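Local coordinates for protein meso-diaminopimelate dehydrogenase (PDB 3WGY) that belongs to the NADP-dependent dehydrogenases that reversibly deaminate meso-diaminopimelate, here an engineered variant crystallised with 4-methyl-2-oxovalerate, at residues 181-189 / 263-271; 286-297 / 305-315. The protein carries 6 engineered substitutions. One frame throughout, in Å; residues are numbered along the deposited sequence.

Contact 1: 181-189 / 263-271; sequences DKARSGEQC and AKQVMEFNL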
loop_
_atom_site.group_PDB
_atom_site.type_symbol
_atom_site.label_atom_id
_atom_site.label_comp_id
_atom_site.label_asym_id
_atom_site.label_seq_id
_atom_site.Cartn_x
_atom_site.Cartn_y
_atom_site.Cartn_z
ATOM N N ASP B 181 4.795 14.996 -11.988
ATOM C CA ASP B 181 3.813 14.918 -13.063
ATOM C C ASP B 181 4.267 13.946 -14.144
ATOM O O ASP B 181 3.471 13.149 -14.638
ATOM C CB ASP B 181 3.576 16.301 -13.682
ATOM C CG ASP B 181 2.933 17.280 -12.702
ATOM O OD1 ASP B 181 2.762 16.937 -11.511
ATOM O OD2 ASP B 181 2.599 18.402 -13.128
ATOM N N LYS B 182 5.545 14.009 -14.511
ATOM C CA LYS B 182 6.063 13.109 -15.532
ATOM C C LYS B 182 6.042 11.671 -15.044
ATOM O O LYS B 182 5.708 10.763 -15.798
ATOM C CB LYS B 182 7.479 13.516 -15.945
ATOM C CG LYS B 182 7.557 14.889 -16.625
ATOM C CD LYS B 182 6.500 15.054 -17.730
ATOM C CE LYS B 182 5.134 15.440 -17.151
ATOM N NZ LYS B 182 4.026 15.391 -18.143
ATOM N N ALA B 183 6.387 11.457 -13.781
ATOM C CA ALA B 183 6.363 10.110 -13.232
ATOM C C ALA B 183 4.922 9.613 -13.289
ATOM O O ALA B 183 4.646 8.531 -13.801
ATOM C CB ALA B 183 6.862 10.112 -11.792
ATOM N N ARG B 184 4.004 10.427 -12.769
ATOM C CA ARG B 184 2.587 10.081 -12.741
ATOM C C ARG B 184 1.994 9.897 -14.124
ATOM O O ARG B 184 0.985 9.207 -14.284
ATOM C CB ARG B 184 1.797 11.150 -11.994
ATOM C CG ARG B 184 1.977 11.107 -10.507
ATOM C CD ARG B 184 1.546 12.417 -9.899
ATOM N NE ARG B 184 1.539 12.355 -8.447
ATOM C CZ ARG B 184 1.536 13.423 -7.664
ATOM N NH1 ARG B 184 1.548 14.635 -8.201
ATOM N NH2 ARG B 184 1.504 13.273 -6.346
ATOM N N SER B 185 2.588 10.536 -15.127
ATOM C CA SER B 185 2.086 10.367 -16.477
ATOM C C SER B 185 2.552 8.961 -16.833
ATOM O O SER B 185 3.333 8.367 -16.097
ATOM C CB SER B 185 2.705 11.396 -17.430
ATOM O OG SER B 185 4.076 11.128 -17.646
ATOM N N GLY B 186 2.090 8.411 -17.942
ATOM C CA GLY B 186 2.528 7.066 -18.275
ATOM C C GLY B 186 3.899 6.963 -18.930
ATOM O O GLY B 186 4.460 5.867 -19.033
ATOM N N GLU B 187 4.451 8.095 -19.363
ATOM C CA GLU B 187 5.743 8.091 -20.041
ATOM C C GLU B 187 6.909 7.660 -19.155
ATOM O O GLU B 187 7.185 8.265 -18.118
ATOM C CB GLU B 187 6.029 9.468 -20.647
ATOM C CG GLU B 187 6.486 10.511 -19.654
ATOM C CD GLU B 187 6.778 11.846 -20.309
ATOM O OE1 GLU B 187 5.811 12.531 -20.711
ATOM O OE2 GLU B 187 7.973 12.205 -20.426
ATOM N N GLN B 188 7.595 6.603 -19.576
ATOM C CA GLN B 188 8.728 6.085 -18.823
ATOM C C GLN B 188 9.956 6.965 -18.997
ATOM O O GLN B 188 10.150 7.577 -20.045
ATOM C CB GLN B 188 9.043 4.649 -19.260
ATOM C CG GLN B 188 8.490 3.577 -18.316
ATOM C CD GLN B 188 8.598 2.162 -18.884
ATOM O OE1 GLN B 188 7.943 1.830 -19.876
ATOM N NE2 GLN B 188 9.425 1.327 -18.255
ATOM N N CYS B 189 10.780 7.030 -17.958
ATOM C CA CYS B 189 11.993 7.832 -17.994
ATOM C C CYS B 189 12.770 7.677 -16.703
ATOM O O CYS B 189 12.232 7.236 -15.687
ATOM C CB CYS B 189 11.650 9.309 -18.184
ATOM S SG CYS B 189 10.691 9.989 -16.824
ATOM N N ALA B 263 0.044 -0.158 -22.774
ATOM C CA ALA B 263 -0.890 0.582 -21.930
ATOM C C ALA B 263 -0.138 1.081 -20.702
ATOM O O ALA B 263 0.668 0.358 -20.127
ATOM C CB ALA B 263 -2.049 -0.312 -21.515
ATOM N N LYS B 264 -0.405 2.318 -20.304
ATOM C CA LYS B 264 0.272 2.917 -19.155
ATOM C C LYS B 264 -0.445 2.621 -17.845
ATOM O O LYS B 264 -1.586 3.025 -17.651
ATOM C CB LYS B 264 0.378 4.431 -19.356
ATOM C CG LYS B 264 1.100 4.837 -20.644
ATOM C CD LYS B 264 0.851 6.306 -20.974
ATOM C CE LYS B 264 1.657 6.775 -22.187
ATOM N NZ LYS B 264 3.124 6.877 -21.925
ATOM N N GLN B 265 0.228 1.918 -16.944
ATOM C CA GLN B 265 -0.363 1.577 -15.655
ATOM C C GLN B 265 0.470 2.245 -14.567
ATOM O O GLN B 265 1.674 2.019 -14.479
ATOM C CB GLN B 265 -0.358 0.060 -15.465
ATOM C CG GLN B 265 -0.763 -0.719 -16.714
ATOM C CD GLN B 265 -2.270 -0.830 -16.911
ATOM O OE1 GLN B 265 -2.984 0.175 -16.990
ATOM N NE2 GLN B 265 -2.758 -2.062 -17.005
ATOM N N VAL B 266 -0.164 3.075 -13.745
ATOM C CA VAL B 266 0.566 3.766 -12.689
ATOM C C VAL B 266 -0.014 3.567 -11.296
ATOM O O VAL B 266 -1.214 3.756 -11.070
ATOM C CB VAL B 266 0.640 5.293 -12.956
ATOM C CG1 VAL B 266 1.519 5.961 -11.901
ATOM C CG2 VAL B 266 1.176 5.562 -14.362
ATOM N N MET B 267 0.865 3.201 -10.370
ATOM C CA MET B 267 0.538 2.991 -8.967
ATOM C C MET B 267 1.285 4.056 -8.171
ATOM O O MET B 267 2.446 4.388 -8.468
ATOM C CB MET B 267 1.011 1.617 -8.507
ATOM C CG MET B 267 0.433 0.449 -9.296
ATOM S SD MET B 267 1.402 -1.061 -9.005
ATOM C CE MET B 267 1.101 -1.326 -7.278
ATOM N N GLU B 268 0.631 4.600 -7.158
ATOM C CA GLU B 268 1.259 5.619 -6.341
ATOM C C GLU B 268 0.868 5.500 -4.879
ATOM O O GLU B 268 -0.274 5.185 -4.556
ATOM C CB GLU B 268 0.884 7.025 -6.864
ATOM C CG GLU B 268 1.364 8.161 -5.971
ATOM C CD GLU B 268 1.120 9.562 -6.540
ATOM O OE1 GLU B 268 1.289 10.534 -5.776
ATOM O OE2 GLU B 268 0.774 9.702 -7.730
ATOM N N PHE B 269 1.839 5.717 -4.001
ATOM C CA PHE B 269 1.599 5.719 -2.566
ATOM C C PHE B 269 2.302 6.986 -2.104
ATOM O O PHE B 269 3.425 7.259 -2.531
ATOM C CB PHE B 269 2.241 4.513 -1.875
ATOM C CG PHE B 269 2.059 4.505 -0.377
ATOM C CD1 PHE B 269 0.864 4.070 0.194
ATOM C CD2 PHE B 269 3.071 4.956 0.458
ATOM C CE1 PHE B 269 0.686 4.086 1.587
ATOM C CE2 PHE B 269 2.906 4.977 1.843
ATOM C CZ PHE B 269 1.709 4.539 2.409
ATOM N N ASN B 270 1.651 7.776 -1.265
ATOM C CA ASN B 270 2.301 8.984 -0.781
ATOM C C ASN B 270 1.817 9.326 0.612
ATOM O O ASN B 270 0.754 8.876 1.039
ATOM C CB ASN B 270 2.091 10.160 -1.755
ATOM C CG ASN B 270 0.660 10.632 -1.810
ATOM O OD1 ASN B 270 0.069 10.962 -0.788
ATOM N ND2 ASN B 270 0.099 10.683 -3.009
ATOM N N LEU B 271 2.623 10.101 1.322
ATOM C CA LEU B 271 2.316 10.507 2.680
ATOM C C LEU B 271 2.458 12.020 2.833
ATOM O O LEU B 271 3.363 12.631 2.265
ATOM C CB LEU B 271 3.279 9.816 3.664
ATOM C CG LEU B 271 3.289 8.284 3.738
ATOM C CD1 LEU B 271 4.542 7.823 4.470
ATOM C CD2 LEU B 271 2.034 7.774 4.445
#
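R184, the last residue of helix 177-184, meets E268 of strand 264-271 in a side-on, two-pronged salt bridge. R184 NE reaches E268 OE2 at 2.9 Å, and R184 NH2 reaches E268 OE1 at 2.8 Å on the syn lone pair of that oxygen. Guanidinium and carboxylate planes lie only 17° apart, so the pair is nearly flat. R184 is extended from CG to NE, while E268, with chi1 at 173°, turns CG away from its own N and keeps its chain straight, which carries the carboxylate out to the arginine. N270 ND2 adds a second grip on E268 OE1 at 3.0 Å, arriving from above the carboxylate plane, and this should restrain its rotation.

Toward the start of the strand, V266 lays CG2 against the main-chain O of R184 at 3.7 Å. K264 runs its aliphatic chain tightly over G186, with K264 CD 3.3 Å from G186 CA. S185 leaves helical geometry, and S185 N bonds to D181 O at 2.8 Å, closing the helix just before this glycine.

The contact thus sets the end of helix 177-184 beside strand 264-273 in the C-terminal domain. Strand 249-258 flanks it through F252 and I254, and residues 265-271 pair antiparallel with a strand of the second subunit, continuing the sheet across the dimer interface.

Contact 2: 286-297 / 305-315; sequences AYSRAIYKLSKE and VLDIPFSYLSP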
loop_
_atom_site.group_PDB
_atom_site.type_symbol
_atom_site.label_atom_id
_atom_site.label_comp_id
_atom_site.label_asym_id
_atom_site.label_seq_id
_atom_site.Cartn_x
_atom_site.Cartn_y
_atom_site.Cartn_z
ATOM N N ALA B 286 1.772 0.117 15.621
ATOM C CA ALA B 286 0.988 -0.860 14.872
ATOM C C ALA B 286 1.783 -2.143 14.651
ATOM O O ALA B 286 1.253 -3.255 14.804
ATOM C CB ALA B 286 0.556 -0.284 13.542
ATOM N N TYR B 287 3.052 -1.990 14.286
ATOM C CA TYR B 287 3.906 -3.145 14.058
ATOM C C TYR B 287 4.208 -3.902 15.353
ATOM O O TYR B 287 4.582 -5.073 15.315
ATOM C CB TYR B 287 5.189 -2.724 13.343
ATOM C CG TYR B 287 5.022 -2.783 11.839
ATOM C CD1 TYR B 287 5.160 -3.991 11.152
ATOM C CD2 TYR B 287 4.611 -1.661 11.119
ATOM C CE1 TYR B 287 4.882 -4.087 9.787
ATOM C CE2 TYR B 287 4.330 -1.744 9.750
ATOM C CZ TYR B 287 4.461 -2.962 9.095
ATOM O OH TYR B 287 4.121 -3.071 7.764
ATOM N N SER B 288 4.025 -3.242 16.494
ATOM C CA SER B 288 4.240 -3.903 17.778
ATOM C C SER B 288 3.157 -4.952 17.946
ATOM O O SER B 288 3.404 -6.027 18.487
ATOM C CB SER B 288 4.161 -2.908 18.936
ATOM O OG SER B 288 5.389 -2.223 19.068
ATOM N N ARG B 289 1.955 -4.629 17.479
ATOM C CA ARG B 289 0.841 -5.559 17.572
ATOM C C ARG B 289 1.171 -6.801 16.756
ATOM O O ARG B 289 0.892 -7.921 17.178
ATOM C CB ARG B 289 -0.452 -4.928 17.042
ATOM C CG ARG B 289 -1.645 -5.884 17.102
ATOM C CD ARG B 289 -2.959 -5.231 16.700
ATOM N NE ARG B 289 -3.330 -4.112 17.566
ATOM C CZ ARG B 289 -3.123 -2.834 17.277
ATOM N NH1 ARG B 289 -2.541 -2.488 16.132
ATOM N NH2 ARG B 289 -3.493 -1.900 18.140
ATOM N N ALA B 290 1.773 -6.594 15.585
ATOM C CA ALA B 290 2.137 -7.696 14.701
ATOM C C ALA B 290 3.235 -8.576 15.283
ATOM O O ALA B 290 3.183 -9.800 15.163
ATOM C CB ALA B 290 2.581 -7.159 13.352
ATOM N N ILE B 291 4.242 -7.951 15.889
ATOM C CA ILE B 291 5.345 -8.705 16.471
ATOM C C ILE B 291 4.853 -9.519 17.655
ATOM O O ILE B 291 5.271 -10.660 17.853
ATOM C CB ILE B 291 6.481 -7.771 16.919
ATOM C CG1 ILE B 291 7.044 -7.044 15.698
ATOM C CG2 ILE B 291 7.573 -8.569 17.608
ATOM C CD1 ILE B 291 7.423 -7.965 14.552
ATOM N N TYR B 292 3.962 -8.926 18.438
ATOM C CA TYR B 292 3.390 -9.611 19.583
ATOM C C TYR B 292 2.698 -10.874 19.078
ATOM O O TYR B 292 2.899 -11.959 19.618
ATOM C CB TYR B 292 2.376 -8.707 20.291
ATOM C CG TYR B 292 1.516 -9.423 21.311
ATOM C CD1 TYR B 292 0.329 -10.058 20.932
ATOM C CD2 TYR B 292 1.898 -9.486 22.650
ATOM C CE1 TYR B 292 -0.456 -10.740 21.866
ATOM C CE2 TYR B 292 1.126 -10.162 23.590
ATOM C CZ TYR B 292 -0.049 -10.789 23.195
ATOM O OH TYR B 292 -0.807 -11.469 24.131
ATOM N N LYS B 293 1.890 -10.724 18.030
ATOM C CA LYS B 293 1.174 -11.857 17.461
ATOM C C LYS B 293 2.149 -12.919 16.979
ATOM O O LYS B 293 2.006 -14.094 17.307
ATOM C CB LYS B 293 0.287 -11.398 16.304
ATOM C CG LYS B 293 -0.751 -10.368 16.713
ATOM C CD LYS B 293 -1.748 -10.107 15.598
ATOM C CE LYS B 293 -2.781 -9.083 16.016
ATOM N NZ LYS B 293 -3.883 -8.977 15.027
ATOM N N LEU B 294 3.150 -12.503 16.207
ATOM C CA LEU B 294 4.138 -13.438 15.697
ATOM C C LEU B 294 4.957 -14.096 16.805
ATOM O O LEU B 294 5.349 -15.256 16.679
ATOM C CB LEU B 294 5.078 -12.743 14.712
ATOM C CG LEU B 294 4.528 -12.472 13.307
ATOM C CD1 LEU B 294 5.558 -11.695 12.517
ATOM C CD2 LEU B 294 4.205 -13.786 12.607
ATOM N N SER B 295 5.225 -13.364 17.883
ATOM C CA SER B 295 6.004 -13.931 18.979
ATOM C C SER B 295 5.229 -15.075 19.628
ATOM O O SER B 295 5.817 -16.086 20.010
ATOM C CB SER B 295 6.339 -12.866 20.033
ATOM O OG SER B 295 5.198 -12.494 20.780
ATOM N N LYS B 296 3.911 -14.912 19.747
ATOM C CA LYS B 296 3.057 -15.942 20.334
ATOM C C LYS B 296 2.993 -17.196 19.456
ATOM O O LYS B 296 2.866 -18.315 19.960
ATOM C CB LYS B 296 1.642 -15.400 20.550
ATOM C CG LYS B 296 1.562 -14.280 21.572
ATOM C CD LYS B 296 2.068 -14.745 22.931
ATOM C CE LYS B 296 2.102 -13.609 23.938
ATOM N NZ LYS B 296 2.728 -14.049 25.214
ATOM N N GLU B 297 3.072 -17.004 18.143
ATOM C CA GLU B 297 3.034 -18.124 17.212
ATOM C C GLU B 297 4.415 -18.761 17.183
ATOM O O GLU B 297 4.713 -19.591 16.326
ATOM C CB GLU B 297 2.665 -17.649 15.806
ATOM C CG GLU B 297 1.416 -16.801 15.735
ATOM C CD GLU B 297 1.099 -16.366 14.319
ATOM O OE1 GLU B 297 1.978 -16.499 13.442
ATOM O OE2 GLU B 297 -0.024 -15.882 14.087
ATOM N N VAL B 305 9.353 -5.426 7.530
ATOM C CA VAL B 305 7.951 -5.234 7.187
ATOM C C VAL B 305 7.560 -6.096 5.985
ATOM O O VAL B 305 6.400 -6.453 5.826
ATOM C CB VAL B 305 7.650 -3.755 6.857
ATOM C CG1 VAL B 305 7.897 -2.902 8.084
ATOM C CG2 VAL B 305 8.524 -3.279 5.697
ATOM N N LEU B 306 8.540 -6.424 5.148
ATOM C CA LEU B 306 8.319 -7.238 3.954
ATOM C C LEU B 306 7.800 -8.645 4.242
ATOM O O LEU B 306 7.152 -9.248 3.386
ATOM C CB LEU B 306 9.614 -7.351 3.141
ATOM C CG LEU B 306 10.049 -6.205 2.210
ATOM C CD1 LEU B 306 9.878 -4.867 2.876
ATOM C CD2 LEU B 306 11.503 -6.421 1.800
ATOM N N ASP B 307 8.081 -9.161 5.440
ATOM C CA ASP B 307 7.659 -10.507 5.840
ATOM C C ASP B 307 6.350 -10.554 6.615
ATOM O O ASP B 307 5.886 -11.639 6.958
ATOM C CB ASP B 307 8.705 -11.158 6.759
ATOM C CG ASP B 307 10.115 -11.017 6.248
ATOM O OD1 ASP B 307 10.388 -11.468 5.121
ATOM O OD2 ASP B 307 10.955 -10.457 6.989
ATOM N N ILE B 308 5.752 -9.403 6.894
ATOM C CA ILE B 308 4.536 -9.373 7.705
ATOM C C ILE B 308 3.229 -9.025 6.992
ATOM O O ILE B 308 3.080 -7.943 6.441
ATOM C CB ILE B 308 4.711 -8.378 8.873
ATOM C CG1 ILE B 308 5.971 -8.723 9.668
ATOM C CG2 ILE B 308 3.496 -8.413 9.777
ATOM C CD1 ILE B 308 6.311 -7.690 10.725
ATOM N N PRO B 309 2.252 -9.943 7.026
ATOM C CA PRO B 309 0.947 -9.732 6.386
ATOM C C PRO B 309 0.283 -8.547 7.079
ATOM O O PRO B 309 0.404 -8.387 8.298
ATOM C CB PRO B 309 0.208 -11.047 6.664
ATOM C CG PRO B 309 1.315 -12.038 6.849
ATOM C CD PRO B 309 2.306 -11.260 7.673
ATOM N N PHE B 310 -0.408 -7.716 6.310
ATOM C CA PHE B 310 -1.060 -6.545 6.885
ATOM C C PHE B 310 -2.093 -6.917 7.952
ATOM O O PHE B 310 -2.366 -6.131 8.854
ATOM C CB PHE B 310 -1.719 -5.711 5.786
ATOM C CG PHE B 310 -0.751 -4.874 4.991
ATOM C CD1 PHE B 310 0.620 -5.098 5.063
ATOM C CD2 PHE B 310 -1.219 -3.873 4.150
ATOM C CE1 PHE B 310 1.508 -4.337 4.305
ATOM C CE2 PHE B 310 -0.340 -3.106 3.389
ATOM C CZ PHE B 310 1.021 -3.335 3.464
ATOM N N SER B 311 -2.649 -8.121 7.865
ATOM C CA SER B 311 -3.644 -8.565 8.846
ATOM C C SER B 311 -3.134 -8.475 10.290
ATOM O O SER B 311 -3.910 -8.216 11.213
ATOM C CB SER B 311 -4.070 -10.006 8.556
ATOM O OG SER B 311 -2.964 -10.886 8.643
ATOM N N TYR B 312 -1.836 -8.691 10.486
ATOM C CA TYR B 312 -1.255 -8.637 11.826
ATOM C C TYR B 312 -1.196 -7.241 12.443
ATOM O O TYR B 312 -1.012 -7.107 13.650
ATOM C CB TYR B 312 0.151 -9.231 11.818
ATOM C CG TYR B 312 0.193 -10.738 11.725
ATOM C CD1 TYR B 312 -0.238 -11.405 10.578
ATOM C CD2 TYR B 312 0.675 -11.501 12.788
ATOM C CE1 TYR B 312 -0.184 -12.799 10.492
ATOM C CE2 TYR B 312 0.733 -12.891 12.715
ATOM C CZ TYR B 312 0.303 -13.535 11.564
ATOM O OH TYR B 312 0.377 -14.909 11.490
ATOM N N LEU B 313 -1.351 -6.208 11.617
ATOM C CA LEU B 313 -1.310 -4.822 12.084
ATOM C C LEU B 313 -2.635 -4.377 12.692
ATOM O O LEU B 313 -2.724 -3.306 13.301
ATOM C CB LEU B 313 -0.969 -3.890 10.925
ATOM C CG LEU B 313 0.351 -4.111 10.182
ATOM C CD1 LEU B 313 0.412 -3.139 9.007
ATOM C CD2 LEU B 313 1.532 -3.894 11.136
ATOM N N SER B 314 -3.661 -5.203 12.531
ATOM C CA SER B 314 -4.981 -4.869 13.043
ATOM C C SER B 314 -5.411 -5.693 14.251
ATOM O O SER B 314 -5.066 -6.863 14.372
ATOM C CB SER B 314 -6.020 -5.040 11.932
ATOM O OG SER B 314 -7.330 -4.852 12.437
ATOM N N PRO B 315 -6.158 -5.070 15.172
ATOM C CA PRO B 315 -6.638 -5.762 16.368
ATOM C C PRO B 315 -7.934 -6.512 16.067
ATOM O O PRO B 315 -8.451 -7.236 16.912
ATOM C CB PRO B 315 -6.847 -4.623 17.359
ATOM C CG PRO B 315 -7.340 -3.523 16.472
ATOM C CD PRO B 315 -6.398 -3.618 15.278
HETATM O O HOH W 1 4.220 -5.460 6.450
#
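The Y287 ring is held between two aliphatic side chains from 305-315. L313 CD2 sits 3.4 Å from the ring centroid, just 5° off the normal, and V305 CG1 covers the opposite face at 4.0 Å from the same centroid; both are CH-pi contacts. I308 CD1 meets the ring at its edge, and a water links Y287 OH to the carbonyl oxygens of V305 and I308.

Y312 lies across the next turns of the helix. Y312 CB packs on A290 CB at 3.5 Å, the L294 side chain runs at about a right angle to that of Y312, with L294 CD2 3.6 Å from Y312 CE2, and Y312 OH donates to the syn lone pair of E297 OE2 at 2.8 Å. After helix 276-296 the chain forms strand 301-303, an edge of the parallel Rossmann-type sheet within this chain, and two short 3-10 segments then fold back on the helix.

K293 is extended beyond CG and carries K293 NZ to S314 O, a modelled distance of 2.5 Å, shorter than usual. R289, bent at chi3 (-61°), brings one guanidinium face against P315 CD, while R289 NH1 makes a weak bond to L313 O; NE pairs with D28 and NH2 with N26. F310 meets F310 of the second subunit.

Contact 1 is partly buried and narrow, burying 317 Å² in all, whereas contact 2 is buried, with 735 Å² between its segments. Their centres are 30 Å apart and no atoms touch, yet strand 264-273 leads along the chain into helix 276-296, so the two occur in series. Contact 1 relies on one charged pair and a lysine over a glycine, joining a helix end to a sheet of the C-terminal domain. Contact 2 depends chiefly on apolar and aromatic side chains, with a few polar bonds added, and joins a helix to a loop beside the Rossmann-type sheet. Both also touch the second subunit: contact 1 through strand pairing, contact 2 through packing, backbone bonds and weak side-chain bonds.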